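Local coordinates for Lmo0305 protein (Listeria monocytogenes, PDB 3PJ0), which is of unknown function but belongs to the beta-eliminating lyase family of pyridoxal-phosphate-dependent enzymes with the aminotransferase-like fold, at residues E54-K59 with S248-F253; A75-L80 with I102-G107; L80-D85 with V225-I230; I230-R233 with G237-I240. One frame throughout, in Å; residues are numbered along the deposited sequence. Where two conformers were deposited one is given.

Interaction 1 of 4, residues E54-K59 with S248-F253; sequences ETKIAK and SADYYF
Lys-56 leaves helix 48-61 with CG trans to its backbone N (chi1 175°), and its remaining torsions are also near 180°, so the chain runs straight out toward helix 243-256. There Asp-250 turns CG away from its own backbone N (chi1 -157°); its first side-chain bond sets off along the flank of the helix, but this torsion brings the carboxylate round to the lysine. The two side chains cross at a slant, and NZ of Lys-56 lies 2.8 Å from OD1 of Asp-250, a hydrogen-bonded salt bridge taken on the syn lone pair of OD1. The lysine CE follows closely, 3.5 Å from the same OD1. The second carboxylate oxygen is tied in through a water, which accepts from Lys-56 NZ at 3.0 Å and donates to Asp-250 OD2 at 2.8 Å, closing a ring of bonds that ought to limit rotation of the carboxylate. Lys-56 NZ also forms a salt bridge with Glu-254, one turn further along helix 243-256, so the ammonium answers two acids of the same helix. Both bridging residues are only partly exposed, and the contact is a polar link at the surface between two helices that also pack on each other. Ala-249 and Asp-250 pack on Phe-53 of helix 48-61, and Phe-253 rests on Ile-60 and meets Trp-182 edge to face. Helix 48-61 in turn lies against strand 65-69 through Glu-54 and Ala-58, while Ser-248, Tyr-251 and Tyr-252 carry helix 243-256 onto helix 25-31.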
loop_
_atom_site.group_PDB
_atom_site.type_symbol
_atom_site.label_atom_id
_atom_site.label_comp_id
_atom_site.label_asym_id
_atom_site.label_seq_id
_atom_site.Cartn_x
_atom_site.Cartn_y
_atom_site.Cartn_z
ATOM N N GLU A 54 -6.471 -7.633 -12.972
ATOM C CA GLU A 54 -6.745 -6.353 -13.653
ATOM C C GLU A 54 -7.594 -6.571 -14.918
ATOM O O GLU A 54 -8.611 -5.911 -15.125
ATOM C CB GLU A 54 -5.430 -5.658 -14.014
ATOM C CG GLU A 54 -4.646 -5.172 -12.757
ATOM C CD GLU A 54 -3.271 -4.655 -13.042
ATOM O OE1 GLU A 54 -2.691 -5.042 -14.098
ATOM O OE2 GLU A 54 -2.724 -3.897 -12.191
ATOM N N THR A 55 -7.193 -7.535 -15.737
ATOM C CA THR A 55 -7.936 -7.831 -17.009
ATOM C C THR A 55 -9.389 -8.238 -16.734
ATOM O O THR A 55 -10.311 -7.779 -17.394
ATOM C CB THR A 55 -7.191 -8.879 -17.839
ATOM O OG1 THR A 55 -5.871 -8.386 -18.079
ATOM C CG2 THR A 55 -7.878 -9.113 -19.209
ATOM N N LYS A 56 -9.583 -9.056 -15.710
ATOM C CA LYS A 56 -10.914 -9.514 -15.310
ATOM C C LYS A 56 -11.852 -8.390 -14.843
ATOM O O LYS A 56 -13.025 -8.331 -15.242
ATOM C CB LYS A 56 -10.765 -10.515 -14.182
ATOM C CG LYS A 56 -12.059 -10.997 -13.571
ATOM C CD LYS A 56 -11.778 -12.005 -12.480
ATOM C CE LYS A 56 -13.006 -12.365 -11.727
ATOM N NZ LYS A 56 -12.785 -13.573 -10.856
ATOM N N ILE A 57 -11.348 -7.513 -13.984
ATOM C CA ILE A 57 -12.173 -6.423 -13.469
ATOM C C ILE A 57 -12.363 -5.384 -14.572
ATOM O O ILE A 57 -13.449 -4.827 -14.720
ATOM C CB ILE A 57 -11.573 -5.802 -12.187
ATOM C CG1 ILE A 57 -11.379 -6.910 -11.119
ATOM C CG2 ILE A 57 -12.477 -4.674 -11.675
ATOM C CD1 ILE A 57 -12.661 -7.615 -10.691
ATOM N N ALA A 58 -11.343 -5.160 -15.395
ATOM C CA ALA A 58 -11.516 -4.235 -16.511
ATOM C C ALA A 58 -12.669 -4.715 -17.406
ATOM O O ALA A 58 -13.500 -3.915 -17.795
ATOM C CB ALA A 58 -10.210 -4.046 -17.326
ATOM N N LYS A 59 -12.729 -6.012 -17.704
ATOM C CA LYS A 59 -13.812 -6.559 -18.538
ATOM C C LYS A 59 -15.204 -6.402 -17.869
ATOM O O LYS A 59 -16.186 -6.020 -18.519
ATOM C CB LYS A 59 -13.525 -8.018 -18.880
ATOM C CG LYS A 59 -14.556 -8.678 -19.765
ATOM C CD LYS A 59 -14.092 -10.053 -20.157
ATOM C CE LYS A 59 -15.009 -10.706 -21.160
ATOM N NZ LYS A 59 -14.541 -12.092 -21.462
ATOM N N SER A 248 -7.086 -12.204 -2.020
ATOM C CA SER A 248 -8.233 -12.024 -1.143
ATOM C C SER A 248 -9.339 -11.216 -1.829
ATOM O O SER A 248 -10.522 -11.539 -1.645
ATOM C CB SER A 248 -7.847 -11.399 0.205
ATOM O OG SER A 248 -7.091 -10.228 0.020
ATOM N N ALA A 249 -8.971 -10.198 -2.614
ATOM C CA ALA A 249 -9.984 -9.399 -3.356
ATOM C C ALA A 249 -10.738 -10.283 -4.324
ATOM O O ALA A 249 -11.952 -10.296 -4.336
ATOM C CB ALA A 249 -9.336 -8.217 -4.130
ATOM N N ASP A 250 -10.015 -11.092 -5.064
ATOM C CA ASP A 250 -10.655 -12.006 -6.049
ATOM C C ASP A 250 -11.516 -13.078 -5.351
ATOM O O ASP A 250 -12.648 -13.350 -5.765
ATOM C CB ASP A 250 -9.590 -12.622 -6.935
ATOM C CG ASP A 250 -10.137 -13.094 -8.274
ATOM O OD1 ASP A 250 -11.240 -12.665 -8.686
ATOM O OD2 ASP A 250 -9.447 -13.913 -8.912
ATOM N N TYR A 251 -11.016 -13.633 -4.256
ATOM C CA TYR A 251 -11.766 -14.659 -3.512
ATOM C C TYR A 251 -13.111 -14.133 -3.028
ATOM O O TYR A 251 -14.150 -14.754 -3.284
ATOM C CB TYR A 251 -10.939 -15.199 -2.300
ATOM C CG TYR A 251 -11.694 -16.185 -1.472
ATOM C CD1 TYR A 251 -11.810 -17.531 -1.882
ATOM C CD2 TYR A 251 -12.297 -15.813 -0.268
ATOM C CE1 TYR A 251 -12.503 -18.450 -1.129
ATOM C CE2 TYR A 251 -12.995 -16.726 0.470
ATOM C CZ TYR A 251 -13.100 -18.055 0.028
ATOM O OH TYR A 251 -13.814 -18.984 0.752
ATOM N N TYR A 252 -13.083 -13.018 -2.290
ATOM C CA TYR A 252 -14.307 -12.441 -1.710
ATOM C C TYR A 252 -15.205 -11.851 -2.782
ATOM O O TYR A 252 -16.454 -11.890 -2.644
ATOM C CB TYR A 252 -13.974 -11.463 -0.564
ATOM C CG TYR A 252 -13.456 -12.254 0.603
ATOM C CD1 TYR A 252 -14.320 -13.082 1.303
ATOM C CD2 TYR A 252 -12.112 -12.271 0.951
ATOM C CE1 TYR A 252 -13.890 -13.832 2.337
ATOM C CE2 TYR A 252 -11.653 -13.052 2.017
ATOM C CZ TYR A 252 -12.553 -13.856 2.682
ATOM O OH TYR A 252 -12.208 -14.681 3.727
ATOM N N PHE A 253 -14.609 -11.363 -3.885
ATOM C CA PHE A 253 -15.461 -10.914 -5.009
ATOM C C PHE A 253 -16.313 -12.096 -5.521
ATOM O O PHE A 253 -17.537 -11.992 -5.681
ATOM C CB PHE A 253 -14.609 -10.334 -6.150
ATOM C CG PHE A 253 -15.405 -9.825 -7.284
ATOM C CD1 PHE A 253 -15.912 -8.555 -7.266
ATOM C CD2 PHE A 253 -15.671 -10.630 -8.374
ATOM C CE1 PHE A 253 -16.725 -8.085 -8.342
ATOM C CE2 PHE A 253 -16.459 -10.159 -9.463
ATOM C CZ PHE A 253 -16.968 -8.875 -9.423
HETATM O O HOH W 1 -10.546 -15.497 -10.944
#

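Interaction 2 of 4, residues A75-L80 with I102-G107; sequences AQQIAL and IHEQDG
A buried, polar contact joins Gln-77, on helix 72-87, to Glu-104 and Gly-107 in the short loop between helices 99-102 and 107-112. Gln-77 keeps CG beside its backbone N (chi1 -72°), which carries the extended chain to Glu-104. Gln-77 NE2 gives a weak hydrogen bond to Glu-104 OE1, 3.4 Å long but fairly straight at 161°. The two extended chains slide past each other in opposite directions, with amide and carboxylate planes 23° apart. The Gln-77 amide also lies against the Gly-107 backbone, its NE2 3.8 Å from Gly-107 CA. Stronger partners fix this amide: OE1 bonds to Tyr-235 OH, and NE2 to the carbonyl of Arg-234 of the second subunit. Glu-104 is anchored by its other oxygen, OE2, which is bonded to His-99 ND1. That oxygen also receives a water at 2.6 Å, and the same water accepts from Gln-76 NE2 at 2.8 Å, linking Glu-104 to a glutamine that also bonds His-175 and Asp-177. Gly-107 N to Glu-104 O, 3.0 Å, closes a type I' beta turn into helix 107-112, in a loop of this aminotransferase-like fold whose His-103 O and Gln-105 O bond Arg-233 and Arg-234 of the second subunit.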
loop_
_atom_site.group_PDB
_atom_site.type_symbol
_atom_site.label_atom_id
_atom_site.label_comp_id
_atom_site.label_asym_id
_atom_site.label_seq_id
_atom_site.Cartn_x
_atom_site.Cartn_y
_atom_site.Cartn_z
ATOM N N ALA A 75 -5.602 5.967 -5.459
ATOM C CA ALA A 75 -6.097 5.828 -6.842
ATOM C C ALA A 75 -6.894 7.016 -7.361
ATOM O O ALA A 75 -6.698 7.430 -8.514
ATOM C CB ALA A 75 -6.893 4.552 -6.986
ATOM N N GLN A 76 -7.745 7.595 -6.508
ATOM C CA GLN A 76 -8.645 8.693 -6.929
ATOM C C GLN A 76 -7.947 10.052 -7.028
ATOM O O GLN A 76 -8.228 10.796 -7.955
ATOM C CB GLN A 76 -9.886 8.744 -6.072
ATOM C CG GLN A 76 -10.740 7.518 -6.240
ATOM C CD GLN A 76 -12.176 7.780 -5.858
ATOM O OE1 GLN A 76 -13.072 7.752 -6.711
ATOM N NE2 GLN A 76 -12.405 8.095 -4.582
ATOM N N GLN A 77 -7.042 10.359 -6.090
ATOM C CA GLN A 77 -6.221 11.584 -6.214
ATOM C C GLN A 77 -5.465 11.555 -7.561
ATOM O O GLN A 77 -5.344 12.576 -8.266
ATOM C CB GLN A 77 -5.200 11.635 -5.104
ATOM C CG GLN A 77 -5.733 11.919 -3.743
ATOM C CD GLN A 77 -4.589 11.923 -2.766
ATOM O OE1 GLN A 77 -3.476 12.346 -3.122
ATOM N NE2 GLN A 77 -4.845 11.470 -1.520
ATOM N N ILE A 78 -4.921 10.379 -7.890
ATOM C CA ILE A 78 -4.215 10.166 -9.160
ATOM C C ILE A 78 -5.135 10.338 -10.372
ATOM O O ILE A 78 -4.754 11.014 -11.346
ATOM C CB ILE A 78 -3.516 8.769 -9.184
ATOM C CG1 ILE A 78 -2.366 8.777 -8.193
ATOM C CG2 ILE A 78 -3.012 8.371 -10.616
ATOM C CD1 ILE A 78 -1.759 7.359 -7.915
ATOM N N ALA A 79 -6.354 9.794 -10.316
ATOM C CA ALA A 79 -7.285 9.914 -11.433
ATOM C C ALA A 79 -7.545 11.396 -11.728
ATOM O O ALA A 79 -7.471 11.824 -12.886
ATOM C CB ALA A 79 -8.635 9.144 -11.137
ATOM N N LEU A 80 -7.850 12.171 -10.685
ATOM C CA LEU A 80 -8.181 13.598 -10.840
ATOM C C LEU A 80 -6.977 14.405 -11.360
ATOM O O LEU A 80 -7.163 15.317 -12.204
ATOM C CB LEU A 80 -8.745 14.185 -9.524
ATOM C CG LEU A 80 -10.036 13.506 -8.990
ATOM C CD1 LEU A 80 -10.552 14.134 -7.735
ATOM C CD2 LEU A 80 -11.137 13.455 -10.106
ATOM N N ILE A 102 -13.049 15.019 2.908
ATOM C CA ILE A 102 -13.100 14.870 4.370
ATOM C C ILE A 102 -12.368 13.705 5.034
ATOM O O ILE A 102 -12.139 13.766 6.254
ATOM C CB ILE A 102 -14.586 14.855 4.858
ATOM C CG1 ILE A 102 -15.323 13.609 4.392
ATOM C CG2 ILE A 102 -15.337 16.142 4.362
ATOM C CD1 ILE A 102 -16.744 13.488 4.970
ATOM N N HIS A 103 -12.008 12.657 4.291
ATOM C CA HIS A 103 -11.410 11.480 4.910
ATOM C C HIS A 103 -9.971 11.148 4.510
ATOM O O HIS A 103 -9.480 10.091 4.885
ATOM C CB HIS A 103 -12.270 10.224 4.676
ATOM C CG HIS A 103 -13.636 10.279 5.290
ATOM N ND1 HIS A 103 -13.847 10.473 6.638
ATOM C CD2 HIS A 103 -14.858 10.074 4.744
ATOM C CE1 HIS A 103 -15.143 10.419 6.888
ATOM N NE2 HIS A 103 -15.783 10.200 5.749
ATOM N N GLU A 104 -9.283 12.056 3.827
ATOM C CA GLU A 104 -7.934 11.770 3.364
ATOM C C GLU A 104 -6.895 12.786 3.843
ATOM O O GLU A 104 -5.825 12.952 3.225
ATOM C CB GLU A 104 -7.939 11.618 1.840
ATOM C CG GLU A 104 -8.869 10.505 1.318
ATOM C CD GLU A 104 -8.978 10.506 -0.217
ATOM O OE1 GLU A 104 -8.127 11.119 -0.887
ATOM O OE2 GLU A 104 -9.929 9.901 -0.747
ATOM N N GLN A 105 -7.187 13.443 4.962
ATOM C CA GLN A 105 -6.278 14.450 5.526
ATOM C C GLN A 105 -5.849 15.483 4.459
ATOM O O GLN A 105 -4.711 15.937 4.465
ATOM C CB GLN A 105 -5.034 13.807 6.177
ATOM C CG GLN A 105 -5.320 13.060 7.468
ATOM C CD GLN A 105 -5.629 13.979 8.636
ATOM O OE1 GLN A 105 -5.478 15.199 8.561
ATOM N NE2 GLN A 105 -6.044 13.383 9.750
ATOM N N ASP A 106 -6.777 15.838 3.563
ATOM C CA ASP A 106 -6.564 16.884 2.544
ATOM C C ASP A 106 -5.493 16.522 1.519
ATOM O O ASP A 106 -4.860 17.407 0.916
ATOM C CB ASP A 106 -6.196 18.214 3.218
ATOM C CG ASP A 106 -7.111 18.537 4.384
ATOM O OD1 ASP A 106 -8.350 18.569 4.197
ATOM O OD2 ASP A 106 -6.570 18.715 5.492
ATOM N N GLY A 107 -5.321 15.225 1.285
ATOM C CA GLY A 107 -4.309 14.738 0.359
ATOM C C GLY A 107 -4.407 15.371 -1.030
ATOM O O GLY A 107 -3.399 15.778 -1.616
HETATM O O HOH W 2 -10.438 8.108 -2.569
#

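Interaction 3 of 4, residues L80-D85 with V225-I230; sequences LRIWAD and VQEAKI
Ile-82 projects from helix 72-87 toward Glu-227 and Ala-228 of helix 222-234. From CB, the longer branch passes through CG1, 4.1 Å from Glu-227 CB, to CD1, the tip. With CG1 trans to the carbonyl carbon (chi1 -65°) and CD1 extended beyond it, this methyl presses on the opposing backbone, 3.5 Å from Ala-228 N, and touches Ala-228 CB at 3.8 Å. The shorter branch, CG2, lies over a face of the Glu-227 carboxylate, 3.6 Å from OE1. The Glu-227 oxygens have polar partners of their own. A water donates to Glu-227 OE1 at 2.6 Å and also to the backbone O of Ile-82; a second water donates to the same OE1 and to Asp-85 OD2. Asp-85 OD2 and Glu-227 OE1, 5.2 Å apart, thus face each other through water, which would probably ease the like charges of the two acids. Each has an arginine as well: Glu-227 OE2 forms a salt bridge with Arg-86, and Asp-85 OD1 takes Arg-81 NE at 3.0 Å. Around the contact, Ile-82 also packs on Phe-224 and Trp-231 of helix 222-234, and Trp-83 stacks its ring on Phe-224. Farther out, Val-225 and Lys-229 lay helix 222-234 on strand 65-69, and Leu-80 lays helix 72-87 on strand 140-144.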
loop_
_atom_site.group_PDB
_atom_site.type_symbol
_atom_site.label_atom_id
_atom_site.label_comp_id
_atom_site.label_asym_id
_atom_site.label_seq_id
_atom_site.Cartn_x
_atom_site.Cartn_y
_atom_site.Cartn_z
ATOM N N LEU A 80 -7.850 12.171 -10.685
ATOM C CA LEU A 80 -8.181 13.598 -10.840
ATOM C C LEU A 80 -6.977 14.405 -11.360
ATOM O O LEU A 80 -7.163 15.317 -12.204
ATOM C CB LEU A 80 -8.745 14.185 -9.524
ATOM C CG LEU A 80 -10.036 13.506 -8.990
ATOM C CD1 LEU A 80 -10.552 14.134 -7.735
ATOM C CD2 LEU A 80 -11.137 13.455 -10.106
ATOM N N ARG A 81 -5.769 14.073 -10.905
ATOM C CA ARG A 81 -4.552 14.719 -11.460
ATOM C C ARG A 81 -4.354 14.454 -12.963
ATOM O O ARG A 81 -4.014 15.358 -13.730
ATOM C CB ARG A 81 -3.291 14.323 -10.667
ATOM C CG ARG A 81 -1.965 14.922 -11.235
ATOM C CD ARG A 81 -1.959 16.435 -11.299
ATOM N NE ARG A 81 -0.728 16.879 -11.944
ATOM C CZ ARG A 81 0.428 17.095 -11.318
ATOM N NH1 ARG A 81 0.530 16.994 -9.995
ATOM N NH2 ARG A 81 1.496 17.434 -12.038
ATOM N N ILE A 82 -4.554 13.209 -13.392
ATOM C CA ILE A 82 -4.421 12.887 -14.790
ATOM C C ILE A 82 -5.405 13.732 -15.615
ATOM O O ILE A 82 -5.002 14.347 -16.612
ATOM C CB ILE A 82 -4.639 11.395 -15.037
ATOM C CG1 ILE A 82 -3.538 10.592 -14.355
ATOM C CG2 ILE A 82 -4.689 11.049 -16.562
ATOM C CD1 ILE A 82 -3.802 9.064 -14.257
ATOM N N TRP A 83 -6.678 13.797 -15.202
ATOM C CA TRP A 83 -7.654 14.605 -15.950
ATOM C C TRP A 83 -7.322 16.104 -15.867
ATOM O O TRP A 83 -7.509 16.800 -16.830
ATOM C CB TRP A 83 -9.094 14.317 -15.531
ATOM C CG TRP A 83 -9.551 12.912 -15.796
ATOM C CD1 TRP A 83 -10.109 12.065 -14.900
ATOM C CD2 TRP A 83 -9.418 12.170 -17.014
ATOM N NE1 TRP A 83 -10.361 10.858 -15.473
ATOM C CE2 TRP A 83 -9.938 10.883 -16.771
ATOM C CE3 TRP A 83 -8.917 12.469 -18.295
ATOM C CZ2 TRP A 83 -9.989 9.895 -17.757
ATOM C CZ3 TRP A 83 -8.948 11.472 -19.276
ATOM C CH2 TRP A 83 -9.487 10.213 -19.002
ATOM N N ALA A 84 -6.794 16.583 -14.733
ATOM C CA ALA A 84 -6.395 17.993 -14.615
ATOM C C ALA A 84 -5.284 18.329 -15.623
ATOM O O ALA A 84 -5.310 19.398 -16.283
ATOM C CB ALA A 84 -5.950 18.318 -13.180
ATOM N N ASP A 85 -4.320 17.414 -15.753
ATOM C CA ASP A 85 -3.251 17.577 -16.729
ATOM C C ASP A 85 -3.754 17.571 -18.175
ATOM O O ASP A 85 -3.295 18.366 -18.969
ATOM C CB ASP A 85 -2.187 16.507 -16.562
ATOM C CG ASP A 85 -1.285 16.743 -15.351
ATOM O OD1 ASP A 85 -1.305 17.841 -14.735
ATOM O OD2 ASP A 85 -0.524 15.804 -15.041
ATOM N N VAL A 225 -4.716 4.599 -17.899
ATOM C CA VAL A 225 -4.168 3.599 -16.960
ATOM C C VAL A 225 -2.645 3.606 -16.959
ATOM O O VAL A 225 -1.998 3.485 -15.886
ATOM C CB VAL A 225 -4.761 2.186 -17.218
ATOM C CG1 VAL A 225 -4.065 1.093 -16.377
ATOM C CG2 VAL A 225 -6.255 2.184 -16.935
ATOM N N GLN A 226 -2.053 3.830 -18.126
ATOM C CA GLN A 226 -0.601 3.874 -18.201
ATOM C C GLN A 226 -0.044 5.065 -17.429
ATOM O O GLN A 226 0.957 4.932 -16.717
ATOM C CB GLN A 226 -0.134 3.842 -19.651
ATOM C CG GLN A 226 -0.456 2.519 -20.364
ATOM C CD GLN A 226 -0.114 1.254 -19.567
ATOM O OE1 GLN A 226 0.942 1.150 -18.925
ATOM N NE2 GLN A 226 -0.996 0.266 -19.649
ATOM N N GLU A 227 -0.720 6.213 -17.502
ATOM C CA GLU A 227 -0.305 7.368 -16.723
ATOM C C GLU A 227 -0.499 7.082 -15.243
ATOM O O GLU A 227 0.325 7.482 -14.432
ATOM C CB GLU A 227 -1.088 8.652 -17.074
ATOM C CG GLU A 227 -0.767 9.231 -18.433
ATOM C CD GLU A 227 -1.466 10.572 -18.647
ATOM O OE1 GLU A 227 -1.307 11.491 -17.803
ATOM O OE2 GLU A 227 -2.180 10.686 -19.651
ATOM N N ALA A 228 -1.579 6.397 -14.888
ATOM C CA ALA A 228 -1.847 6.082 -13.478
ATOM C C ALA A 228 -0.754 5.202 -12.869
ATOM O O ALA A 228 -0.446 5.329 -11.697
ATOM C CB ALA A 228 -3.238 5.458 -13.275
ATOM N N LYS A 229 -0.156 4.330 -13.675
ATOM C CA LYS A 229 0.899 3.451 -13.191
ATOM C C LYS A 229 2.174 4.220 -12.871
ATOM O O LYS A 229 2.888 3.879 -11.923
ATOM C CB LYS A 229 1.154 2.302 -14.176
ATOM C CG LYS A 229 0.005 1.318 -14.251
ATOM C CD LYS A 229 0.371 0.079 -15.040
ATOM C CE LYS A 229 -0.797 -0.859 -15.196
ATOM N NZ LYS A 229 -0.352 -2.159 -15.829
ATOM N N ILE A 230 2.451 5.270 -13.635
ATOM C CA ILE A 230 3.589 6.134 -13.344
ATOM C C ILE A 230 3.364 6.827 -11.987
ATOM O O ILE A 230 4.249 6.824 -11.138
ATOM C CB ILE A 230 3.825 7.176 -14.432
ATOM C CG1 ILE A 230 4.143 6.477 -15.755
ATOM C CG2 ILE A 230 4.965 8.118 -14.012
ATOM C CD1 ILE A 230 4.416 7.422 -16.910
HETATM O O HOH W 3 -2.675 13.661 -18.316
HETATM O O HOH W 4 -0.699 12.967 -15.095
#

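Interaction 4 of 4, residues I230-R233 with G237-I240; sequences IWKR and GDLI
Arg-233 and Asp-238 form a salt bridge here. The guanidinium approaches side-on, its NE and NH2 both bonding to one oxygen: NE to Asp-238 OD2 is 2.9 Å at 162°, NH2 to the same OD2 is 3.2 Å. OD2 lies in the guanidinium plane, but the carboxylate is turned 77° against it, so NE uses the anti lone pair and NH2 comes from above the carboxylate plane. Bends at chi2 and chi3 fold the arginine back over the loop. Of the backbone bonds, Gly-237 N to Lys-232 O, 2.9 Å, draws the chain back to helix 222-234; Asp-238 then centres an inverse gamma turn in the loop that follows. Water completes the polar links: one molecule joins Arg-233 O to Asp-238 N, lying over the guanidinium face, and another joins Lys-232 NZ to Asp-238 OD1, where the lysine itself is 4.5 Å away. The aliphatic part of Lys-232 lies along the Gly-237 backbone, with Lys-232 CG 3.6 Å from Gly-237 C. Lys-232 NZ has a further partner, the carbonyl of Phe-68. Asp-238, paired directly with Arg-233 and only through water with Lys-232, probably helps to hold an arginine whose NH1 bonds His-103 O of the second subunit.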
loop_
_atom_site.group_PDB
_atom_site.type_symbol
_atom_site.label_atom_id
_atom_site.label_comp_id
_atom_site.label_asym_id
_atom_site.label_seq_id
_atom_site.Cartn_x
_atom_site.Cartn_y
_atom_site.Cartn_z
ATOM N N ILE A 230 2.451 5.270 -13.635
ATOM C CA ILE A 230 3.589 6.134 -13.344
ATOM C C ILE A 230 3.364 6.827 -11.987
ATOM O O ILE A 230 4.249 6.824 -11.138
ATOM C CB ILE A 230 3.825 7.176 -14.432
ATOM C CG1 ILE A 230 4.143 6.477 -15.755
ATOM C CG2 ILE A 230 4.965 8.118 -14.012
ATOM C CD1 ILE A 230 4.416 7.422 -16.910
ATOM N N TRP A 231 2.172 7.367 -11.785
ATOM C CA TRP A 231 1.822 8.026 -10.527
ATOM C C TRP A 231 1.834 7.033 -9.373
ATOM O O TRP A 231 2.211 7.386 -8.261
ATOM C CB TRP A 231 0.445 8.733 -10.606
ATOM C CG TRP A 231 0.469 10.051 -11.320
ATOM C CD1 TRP A 231 -0.044 10.327 -12.551
ATOM C CD2 TRP A 231 1.029 11.277 -10.832
ATOM N NE1 TRP A 231 0.184 11.661 -12.863
ATOM C CE2 TRP A 231 0.818 12.261 -11.811
ATOM C CE3 TRP A 231 1.659 11.644 -9.637
ATOM C CZ2 TRP A 231 1.256 13.595 -11.650
ATOM C CZ3 TRP A 231 2.092 12.962 -9.490
ATOM C CH2 TRP A 231 1.890 13.907 -10.484
ATOM N N LYS A 232 1.406 5.796 -9.621
ATOM C CA LYS A 232 1.432 4.746 -8.575
ATOM C C LYS A 232 2.862 4.580 -7.989
ATOM O O LYS A 232 3.030 4.456 -6.765
ATOM C CB LYS A 232 0.906 3.393 -9.087
ATOM C CG LYS A 232 0.718 2.347 -7.950
ATOM C CD LYS A 232 -0.078 1.079 -8.345
ATOM C CE LYS A 232 0.727 0.122 -9.192
ATOM N NZ LYS A 232 -0.001 -1.160 -9.453
ATOM N N ARG A 233 3.866 4.533 -8.861
ATOM C CA ARG A 233 5.255 4.425 -8.399
ATOM C C ARG A 233 5.664 5.661 -7.599
ATOM O O ARG A 233 6.285 5.555 -6.549
ATOM C CB ARG A 233 6.206 4.144 -9.532
ATOM C CG ARG A 233 7.681 4.239 -9.107
ATOM C CD ARG A 233 8.482 3.105 -9.622
ATOM N NE ARG A 233 8.183 1.886 -8.875
ATOM C CZ ARG A 233 8.792 1.504 -7.746
ATOM N NH1 ARG A 233 9.767 2.216 -7.192
ATOM N NH2 ARG A 233 8.419 0.381 -7.148
ATOM N N GLY A 237 2.989 3.259 -4.095
ATOM C CA GLY A 237 1.988 2.186 -4.203
ATOM C C GLY A 237 2.401 0.992 -5.088
ATOM O O GLY A 237 1.711 -0.037 -5.124
ATOM N N ASP A 238 3.543 1.099 -5.792
ATOM C CA ASP A 238 3.996 0.021 -6.688
ATOM C C ASP A 238 4.806 -0.950 -5.858
ATOM O O ASP A 238 6.016 -1.065 -5.979
ATOM C CB ASP A 238 4.824 0.608 -7.844
ATOM C CG ASP A 238 5.204 -0.413 -8.892
ATOM O OD1 ASP A 238 4.438 -1.380 -9.157
ATOM O OD2 ASP A 238 6.295 -0.222 -9.487
ATOM N N LEU A 239 4.124 -1.659 -4.980
ATOM C CA LEU A 239 4.820 -2.568 -4.074
ATOM C C LEU A 239 5.334 -3.757 -4.870
ATOM O O LEU A 239 4.722 -4.150 -5.874
ATOM C CB LEU A 239 3.850 -3.021 -2.978
ATOM C CG LEU A 239 3.686 -2.165 -1.702
ATOM C CD1 LEU A 239 3.539 -0.687 -1.923
ATOM C CD2 LEU A 239 2.552 -2.696 -0.824
ATOM N N ILE A 240 6.429 -4.355 -4.409
ATOM C CA ILE A 240 6.945 -5.543 -5.073
ATOM C C ILE A 240 5.854 -6.614 -5.212
ATOM O O ILE A 240 5.661 -7.160 -6.292
ATOM C CB ILE A 240 8.236 -6.151 -4.394
ATOM C CG1 ILE A 240 8.725 -7.367 -5.193
ATOM C CG2 ILE A 240 8.011 -6.570 -2.913
ATOM C CD1 ILE A 240 10.155 -7.772 -4.881
HETATM O O HOH W 5 2.261 -2.691 -8.313
HETATM O O HOH W 6 6.154 2.616 -5.615
#

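In the fold
From the N terminus, helix 48-61 supplies the first half of interaction 1, which closes at helix 243-256 with 188 residues between its segments; the other three contacts nest inside that loop. Helix 72-87 then gives 75-80 to interaction 2 and 80-85 to interaction 3, which share Leu-80. Interaction 2 closes first, at 102-107, and interaction 3 at 225-230, so the two cross along the chain. Interaction 4 starts at Ile-230, where interaction 3 ends, and closes a loop of three residues. Ile-78 and Trp-231 pack together between interactions 2 and 4, and both contacts touch the second subunit, whereas interaction 1 joins helices 48-61 and 243-256 within the chain.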